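Local coordinates for mandelate racemase/muconate lactonizing protein (Paenibacillus sp., PDB 3VCC) that probably dehydrates D-galacturonate, using bound magnesium in the manner of the mandelate racemase branch of the enolase superfamily, at residues L229-E234 and N331-E336; I169-G174 and I204-N209; A20-E25 and I340-M345. All coordinates share one frame; numbering follows the deposited sequence.

Interaction 1. Residues L229-E234 and N331-E336. With MG (magnesium ion), chain D; MG (magnesium ion), chain C.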
# COMPACT_ATOMS: atom_id res chain seq x y z
N LEU A 229 3.63 16.13 -13.60
CA LEU A 229 3.63 14.77 -13.08
C LEU A 229 4.28 14.78 -11.71
O LEU A 229 5.34 15.40 -11.53
CB LEU A 229 4.45 13.87 -14.01
CG LEU A 229 3.96 13.76 -15.45
CD1 LEU A 229 4.98 12.99 -16.29
CD2 LEU A 229 2.59 13.08 -15.48
N TYR A 230 3.65 14.12 -10.75
CA TYR A 230 4.16 14.12 -9.39
C TYR A 230 5.28 13.10 -9.24
O TYR A 230 6.35 13.42 -8.68
CB TYR A 230 3.04 13.86 -8.38
CG TYR A 230 3.51 14.00 -6.96
CD1 TYR A 230 3.76 15.25 -6.40
CD2 TYR A 230 3.72 12.88 -6.16
CE1 TYR A 230 4.20 15.38 -5.09
CE2 TYR A 230 4.16 13.00 -4.85
CZ TYR A 230 4.40 14.25 -4.32
OH TYR A 230 4.83 14.36 -3.02
N TRP A 231 5.06 11.89 -9.71
CA TRP A 231 6.16 10.93 -9.74
C TRP A 231 6.11 9.94 -10.89
O TRP A 231 5.07 9.72 -11.52
CB TRP A 231 6.36 10.24 -8.37
CG TRP A 231 5.48 9.03 -7.99
CD1 TRP A 231 5.11 7.96 -8.78
CD2 TRP A 231 4.91 8.79 -6.70
NE1 TRP A 231 4.35 7.08 -8.05
CE2 TRP A 231 4.21 7.56 -6.77
CE3 TRP A 231 4.93 9.49 -5.49
CZ2 TRP A 231 3.52 7.03 -5.67
CZ3 TRP A 231 4.23 8.95 -4.39
CH2 TRP A 231 3.54 7.73 -4.49
N LEU A 232 7.27 9.35 -11.14
CA LEU A 232 7.47 8.35 -12.16
C LEU A 232 7.95 7.10 -11.45
O LEU A 232 9.01 7.09 -10.83
CB LEU A 232 8.55 8.81 -13.15
CG LEU A 232 9.20 7.74 -14.01
CD1 LEU A 232 8.15 7.11 -14.96
CD2 LEU A 232 10.39 8.32 -14.78
N GLU A 233 7.15 6.06 -11.57
CA GLU A 233 7.34 4.84 -10.79
C GLU A 233 7.75 3.69 -11.71
O GLU A 233 7.11 3.43 -12.73
CB GLU A 233 6.04 4.49 -10.06
CG GLU A 233 6.02 3.10 -9.42
CD GLU A 233 4.80 2.89 -8.53
OE1 GLU A 233 4.15 3.89 -8.16
OE2 GLU A 233 4.50 1.74 -8.19
N GLU A 234 8.83 3.00 -11.33
CA GLU A 234 9.30 1.82 -12.05
C GLU A 234 9.33 2.00 -13.58
O GLU A 234 8.73 1.21 -14.32
CB GLU A 234 8.49 0.58 -11.66
CG GLU A 234 8.65 0.18 -10.18
CD GLU A 234 8.56 -1.32 -9.95
OE1 GLU A 234 7.50 -1.93 -10.21
OE2 GLU A 234 9.55 -1.91 -9.47
N ASN A 331 7.80 11.75 6.38
CA ASN A 331 7.66 11.94 4.93
C ASN A 331 6.74 10.91 4.27
O ASN A 331 7.07 10.31 3.24
CB ASN A 331 9.05 11.97 4.25
CG ASN A 331 9.89 13.18 4.67
OD1 ASN A 331 9.35 14.20 5.09
ND2 ASN A 331 11.21 13.06 4.54
N PHE A 332 5.57 10.70 4.87
CA PHE A 332 4.62 9.74 4.32
C PHE A 332 3.88 10.41 3.18
O PHE A 332 3.28 11.46 3.36
CB PHE A 332 3.64 9.27 5.40
CG PHE A 332 2.71 8.19 4.94
CD1 PHE A 332 1.53 8.51 4.29
CD2 PHE A 332 3.03 6.85 5.15
CE1 PHE A 332 0.66 7.51 3.86
CE2 PHE A 332 2.16 5.84 4.71
CZ PHE A 332 0.98 6.18 4.07
N GLU A 333 3.90 9.80 2.00
CA GLU A 333 3.27 10.42 0.84
C GLU A 333 1.76 10.21 0.72
O GLU A 333 0.98 11.16 0.77
CB GLU A 333 3.94 9.91 -0.44
CG GLU A 333 5.35 10.40 -0.61
CD GLU A 333 5.42 11.84 -1.05
OE1 GLU A 333 4.74 12.17 -2.04
OE2 GLU A 333 6.13 12.64 -0.40
N PHE A 334 1.35 8.96 0.52
CA PHE A 334 -0.02 8.62 0.17
C PHE A 334 -0.38 7.22 0.63
O PHE A 334 0.48 6.33 0.67
CB PHE A 334 -0.19 8.56 -1.34
CG PHE A 334 -0.16 9.89 -2.06
CD1 PHE A 334 -1.24 10.76 -1.97
CD2 PHE A 334 0.87 10.19 -2.93
CE1 PHE A 334 -1.24 11.94 -2.67
CE2 PHE A 334 0.87 11.37 -3.64
CZ PHE A 334 -0.19 12.25 -3.51
N VAL A 335 -1.65 7.03 0.92
CA VAL A 335 -2.24 5.69 0.92
C VAL A 335 -2.61 5.32 -0.53
O VAL A 335 -3.29 6.07 -1.22
CB VAL A 335 -3.48 5.64 1.83
CG1 VAL A 335 -4.21 4.32 1.66
CG2 VAL A 335 -3.07 5.85 3.28
N GLU A 336 -2.11 4.18 -0.99
CA GLU A 336 -2.45 3.68 -2.32
C GLU A 336 -3.82 3.01 -2.24
O GLU A 336 -3.97 1.98 -1.59
CB GLU A 336 -1.37 2.69 -2.80
CG GLU A 336 -1.62 2.09 -4.17
CD GLU A 336 -0.40 1.40 -4.74
OE1 GLU A 336 0.57 1.15 -3.99
OE2 GLU A 336 -0.40 1.13 -5.95
MG MG D . 3.92 -0.05 -9.07
MG MG C . 11.66 -1.60 -9.23
O HOH W 1 3.12 1.36 -5.23
O HOH W 2 5.47 -0.62 -10.53
O HOH W 3 2.12 0.29 -7.83
O HOH W 4 11.78 -0.66 -11.21
O HOH W 5 11.67 -2.42 -7.14
O HOH W 6 11.91 -3.61 -10.18

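Interaction 2. Residues I169-G174 and I204-N209. With MG (magnesium ion), chain D.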
# COMPACT_ATOMS: atom_id res chain seq x y z
N ILE A 169 -1.54 6.36 -13.00
CA ILE A 169 -1.89 5.81 -14.28
C ILE A 169 -0.86 4.78 -14.71
O ILE A 169 0.35 5.09 -14.77
CB ILE A 169 -1.93 6.95 -15.32
CG1 ILE A 169 -2.77 8.12 -14.79
CG2 ILE A 169 -2.45 6.45 -16.67
CD1 ILE A 169 -2.52 9.42 -15.54
N LYS A 170 -1.31 3.55 -14.99
CA LYS A 170 -0.42 2.55 -15.57
C LYS A 170 -0.05 2.96 -17.00
O LYS A 170 -0.93 3.33 -17.80
CB LYS A 170 -1.08 1.17 -15.59
CG LYS A 170 -1.40 0.59 -14.23
CD LYS A 170 -0.14 0.41 -13.40
CE LYS A 170 -0.49 -0.34 -12.10
NZ LYS A 170 0.68 -0.52 -11.21
N VAL A 171 1.24 2.89 -17.31
CA VAL A 171 1.72 3.14 -18.67
C VAL A 171 2.65 1.99 -19.00
O VAL A 171 2.75 1.04 -18.23
CB VAL A 171 2.44 4.51 -18.78
CG1 VAL A 171 1.49 5.64 -18.42
CG2 VAL A 171 3.66 4.56 -17.86
N GLY A 172 3.33 2.06 -20.14
CA GLY A 172 4.12 0.94 -20.61
C GLY A 172 3.37 0.00 -21.55
O GLY A 172 3.75 -1.15 -21.70
N ARG A 173 2.31 0.49 -22.18
CA ARG A 173 1.50 -0.38 -23.04
C ARG A 173 2.32 -1.05 -24.16
O ARG A 173 2.03 -2.18 -24.55
CB ARG A 173 0.33 0.41 -23.65
CG ARG A 173 -0.84 0.63 -22.70
CD ARG A 173 -1.69 1.81 -23.21
NE ARG A 173 -2.85 2.00 -22.36
CZ ARG A 173 -2.80 2.58 -21.16
NH1 ARG A 173 -3.90 2.68 -20.42
NH2 ARG A 173 -1.65 3.05 -20.69
N GLY A 174 3.32 -0.34 -24.67
CA GLY A 174 4.17 -0.83 -25.74
C GLY A 174 5.23 -1.84 -25.35
O GLY A 174 5.86 -2.45 -26.21
N ILE A 204 -0.73 13.73 -10.43
CA ILE A 204 -0.73 12.66 -11.40
C ILE A 204 0.56 11.85 -11.30
O ILE A 204 1.66 12.42 -11.37
CB ILE A 204 -0.85 13.22 -12.84
CG1 ILE A 204 -2.18 13.95 -13.02
CG2 ILE A 204 -0.65 12.12 -13.87
CD1 ILE A 204 -3.39 13.07 -12.80
N MET A 205 0.43 10.54 -11.12
CA MET A 205 1.59 9.65 -11.07
C MET A 205 1.53 8.66 -12.21
O MET A 205 0.44 8.27 -12.64
CB MET A 205 1.65 8.92 -9.74
CG MET A 205 2.18 9.79 -8.62
SD MET A 205 1.23 9.64 -7.12
CE MET A 205 -0.14 10.69 -7.55
N ILE A 206 2.69 8.24 -12.72
CA ILE A 206 2.67 7.19 -13.74
C ILE A 206 3.54 6.03 -13.32
O ILE A 206 4.57 6.21 -12.66
CB ILE A 206 3.03 7.70 -15.17
CG1 ILE A 206 4.47 8.21 -15.24
CG2 ILE A 206 2.05 8.77 -15.65
CD1 ILE A 206 4.85 8.73 -16.66
N ASP A 207 3.12 4.84 -13.72
CA ASP A 207 3.76 3.61 -13.28
C ASP A 207 3.93 2.71 -14.49
O ASP A 207 2.95 2.23 -15.06
CB ASP A 207 2.90 2.96 -12.19
CG ASP A 207 3.48 1.66 -11.66
OD1 ASP A 207 4.49 1.18 -12.20
OD2 ASP A 207 2.90 1.11 -10.70
N ALA A 208 5.18 2.52 -14.92
CA ALA A 208 5.46 1.75 -16.12
C ALA A 208 5.65 0.25 -15.90
O ALA A 208 5.78 -0.50 -16.87
CB ALA A 208 6.67 2.33 -16.87
N ASN A 209 5.65 -0.18 -14.64
CA ASN A 209 5.94 -1.58 -14.33
C ASN A 209 7.12 -2.11 -15.14
O ASN A 209 7.09 -3.22 -15.66
CB ASN A 209 4.72 -2.48 -14.48
CG ASN A 209 3.71 -2.25 -13.38
OD1 ASN A 209 2.75 -1.51 -13.57
ND2 ASN A 209 3.94 -2.85 -12.21
MG MG D . 3.92 -0.05 -9.07
O HOH W 7 2.00 -0.55 -16.07
O HOH W 2 5.47 -0.62 -10.53
O HOH W 8 2.95 -2.11 -9.65
O HOH W 3 2.12 0.29 -7.83

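Interaction 3. Residues A20-E25 and I340-M345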
# COMPACT_ATOMS: atom_id res chain seq x y z
N ALA A 20 -7.84 -17.69 8.32
CA ALA A 20 -8.84 -17.87 7.28
C ALA A 20 -8.62 -16.90 6.12
O ALA A 20 -8.08 -15.83 6.32
CB ALA A 20 -10.23 -17.66 7.85
N LYS A 21 -9.08 -17.28 4.94
CA LYS A 21 -8.97 -16.42 3.76
C LYS A 21 -10.32 -15.78 3.48
O LYS A 21 -11.31 -16.48 3.26
CB LYS A 21 -8.50 -17.24 2.56
CG LYS A 21 -8.40 -16.45 1.24
CD LYS A 21 -7.75 -17.29 0.14
CE LYS A 21 -8.79 -17.97 -0.74
NZ LYS A 21 -9.43 -17.04 -1.72
N LEU A 22 -10.38 -14.44 3.51
CA LEU A 22 -11.62 -13.73 3.21
C LEU A 22 -11.64 -13.35 1.73
O LEU A 22 -10.59 -13.21 1.09
CB LEU A 22 -11.76 -12.47 4.07
CG LEU A 22 -11.53 -12.57 5.59
CD1 LEU A 22 -12.15 -11.36 6.28
CD2 LEU A 22 -12.12 -13.85 6.15
N THR A 23 -12.84 -13.17 1.17
CA THR A 23 -12.93 -12.89 -0.25
C THR A 23 -13.89 -11.74 -0.52
O THR A 23 -14.80 -11.48 0.26
CB THR A 23 -13.43 -14.12 -1.03
OG1 THR A 23 -14.74 -14.47 -0.58
CG2 THR A 23 -12.51 -15.31 -0.84
N GLY A 24 -13.68 -11.09 -1.65
CA GLY A 24 -14.50 -9.95 -2.02
C GLY A 24 -14.22 -9.56 -3.46
O GLY A 24 -13.71 -10.38 -4.24
N GLU A 25 -14.51 -8.31 -3.80
CA GLU A 25 -14.43 -7.83 -5.17
C GLU A 25 -14.03 -6.37 -5.19
O GLU A 25 -14.45 -5.61 -4.32
CB GLU A 25 -15.80 -7.93 -5.84
CG GLU A 25 -16.16 -9.31 -6.34
CD GLU A 25 -17.31 -9.27 -7.33
OE1 GLU A 25 -18.15 -8.35 -7.23
OE2 GLU A 25 -17.35 -10.15 -8.22
N ILE A 340 -12.33 -1.69 -2.64
CA ILE A 340 -12.61 -3.12 -2.51
C ILE A 340 -13.64 -3.40 -1.42
O ILE A 340 -13.61 -2.78 -0.37
CB ILE A 340 -11.31 -3.89 -2.16
CG1 ILE A 340 -10.32 -3.73 -3.32
CG2 ILE A 340 -11.62 -5.34 -1.86
CD1 ILE A 340 -8.90 -4.15 -2.98
N THR A 341 -14.52 -4.36 -1.66
CA THR A 341 -15.41 -4.83 -0.60
C THR A 341 -15.09 -6.28 -0.26
O THR A 341 -15.27 -7.17 -1.07
CB THR A 341 -16.90 -4.70 -1.01
OG1 THR A 341 -17.19 -3.33 -1.32
CG2 THR A 341 -17.83 -5.18 0.12
N ILE A 342 -14.60 -6.51 0.96
CA ILE A 342 -14.31 -7.87 1.39
C ILE A 342 -15.40 -8.38 2.31
O ILE A 342 -15.74 -7.74 3.30
CB ILE A 342 -12.98 -7.93 2.16
CG1 ILE A 342 -11.82 -7.53 1.25
CG2 ILE A 342 -12.77 -9.33 2.74
CD1 ILE A 342 -11.51 -8.52 0.16
N GLU A 343 -15.97 -9.54 1.98
CA GLU A 343 -17.02 -10.14 2.78
C GLU A 343 -16.52 -10.36 4.21
O GLU A 343 -15.51 -11.01 4.41
CB GLU A 343 -17.44 -11.47 2.15
CG GLU A 343 -18.40 -12.29 2.97
CD GLU A 343 -19.84 -12.10 2.55
OE1 GLU A 343 -20.13 -11.08 1.88
OE2 GLU A 343 -20.67 -12.98 2.89
N GLY A 344 -17.22 -9.79 5.20
CA GLY A 344 -16.88 -10.00 6.60
C GLY A 344 -15.90 -9.00 7.18
O GLY A 344 -15.51 -9.10 8.35
N MET A 345 -15.50 -8.02 6.37
CA MET A 345 -14.52 -7.03 6.80
C MET A 345 -15.10 -5.63 6.67
O MET A 345 -15.04 -5.01 5.61
CB MET A 345 -13.23 -7.15 5.97
CG MET A 345 -12.08 -6.31 6.52
SD MET A 345 -10.50 -6.63 5.68
CE MET A 345 -10.55 -5.40 4.38
O HOH W 9 -14.97 -13.53 3.13

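Interaction 1. Residues L229-E234 and N331-E336
Tyr230 and Glu333 mark the nearest approach of two backbones that stay 10.9 Å apart between their CA atoms, so side chains, with a few waters, bridge the gap. They do so inside the TIM-like barrel of an enolase-superfamily protein, where strand 229-233 and the run leading into strand 335-337 lie in different parts of the wall. Tyr230, with CG anti to its own backbone nitrogen (chi1 -174°), reaches inward and gives its hydroxyl to Glu333 OE1, which lies in the plane of the ring at its edge. The OH to OE1 distance, 2.4 Å, is very short and its exact value should be read with caution. Carboxylate and phenol are nearly coplanar, while Glu333 OE2 turns to a salt bridge with Arg307. A phenylalanine in place of Tyr230 would probably keep the ring packing but leave Glu333 OE1 without its hydroxyl donor in a buried setting.

Phe334 completes an aromatic cluster, directing its edge at the face of Tyr230 in an offset edge-to-face pair with planes 79° apart. On its other contact, CD2 lies 3.9 Å from Trp231 CZ3, the two rings meeting obliquely. Flat, bulky residues suit this interior because they fill the space between distant strands. Trp231 also has a polar task: its indole nitrogen steadies a metal ligand, Glu233, whose extended chain carries OE2 to one magnesium, completed by Asp207, Glu263 and waters. Glu234, next along, binds a second magnesium. The steadying bond runs from Trp231 NE1 to the anti lone pair of Glu233 OE1, over 3.2 Å.

Interaction 2. Residues I169-G174 and I204-N209
Lys170 and Asp207 lie side by side and point the same way, into the barrel, as bridged partners on neighbouring parallel strands. The lysine chain bends at chi2 (-61°), which brings its end back over the aspartate. There Lys170 NZ meets Asp207 OD2 at 2.8 Å in a salt bridge, coming from well above the carboxylate plane, 60° out of it. The same OD2 is bound to magnesium at 2.2 Å, so one oxygen serves both metal and ammonium. Asp207 OD1 is held too: it accepts a hydrogen bond from a magnesium-bound water, and another from Asn209 N at 3.0 Å, closing an Asx turn. Asn209 crosses the lysine obliquely, with OD1 in a weak bond to Lys170 NZ, while its ND2 donates to another water of the metal shell.

The opposite face of this sheet is greasy. Ile169 lays CD1 against Ile204 CG2 at 3.7 Å, and Val171 sets CG1 beside Ile206 CB; branched residues suit a strand whose outer side lies under helix 180-198. This is a beta-alpha-beta crossover, and its strands are laced in parallel register: Ile169 N bonds to Met205 O, Asp207 N to Ile169 O, and Val171 N to Asp207 O at 2.9 Å. Beyond the strand, Gly172 has a positive phi of 92° and closely faces Ala208 O, where a beta carbon would collide.

Lys170 is the second lysine of a Lys-X-Lys sequence with Lys168, a pattern from which many relatives draw a catalytic base; the same role here is only inferred. With metal, ammonium, water and backbone all gripping it, the Asp207 carboxylate has little freedom to turn, and the ligand probably presents itself to magnesium in a single orientation.

Interaction 3. Residues A20-E25 and I340-M345
Ile340 begins the pairing with Glu25 in an antiparallel ladder between strands 340-342 and 14-30, setting its CG2 methyl 3.8 Å from Glu25 O. Thr341 follows as the hydrogen-bonded partner of the same residue: its nitrogen donates to Glu25 O at 2.9 Å, and its carbonyl receives Glu25 N. Both side chains stand on one exposed face, a fitting place for a hydroxyl and a carboxylate. Ile342 lies opposite Gly24 as a non-hydrogen-bonded pair, the CA atoms only 4.0 Å apart. Glycine is needed for this closeness, since a beta carbon would run into Thr341 O, already 3.0 Å from Gly24 CA. With CG2 set anti to the backbone nitrogen, Ile342 brings that methyl to within 3.6 Å of Leu22 CB, the two side chains crossing at about a right angle, while its CD1 reaches back along Gly24.

At Glu343 the nitrogen still bonds to Thr23 O at 2.8 Å, but the carbonyl has pulled away, and a water spans the opening, accepting from Thr23 N and donating to Glu343 O. Gly344, with phi 90°, occupies the third position of a type II turn, where a positive phi suits glycine. Met345 N closes that turn onto Ile342 O, and its CB approaches Leu22 CD1.

The strand thus docks a late part of the chain on the N-terminal sheet, as expected for the capping domain of this superfamily. Strand 14-30 pairs antiparallel with strand 42-52 through further backbone bonds, while Leu22 also packs on Leu377 of helix 371-380 and on Phe369 of strand 368-369.

Interactions 1 and 2 are buried and belong to the same barrel sheet, for strands 204-207 and 229-233 are neighbours, joined by backbone bonds such as Glu233 N to Ile206 O (2.8 Å). Both supply ligands to one magnesium and share two of its waters, but interaction 1 spans the interior through aromatic rings and carboxylates, whereas interaction 2 joins adjacent parallel strands directly. Interaction 3, partly exposed, lies on the other side of the chain's centre, about 27 Å from interaction 1 between centres. It relies on antiparallel backbone bonds and small apolar contacts, with no metal. In sequence it encloses the other two, and strand 340-342 leaves the barrel soon after strand 335-337.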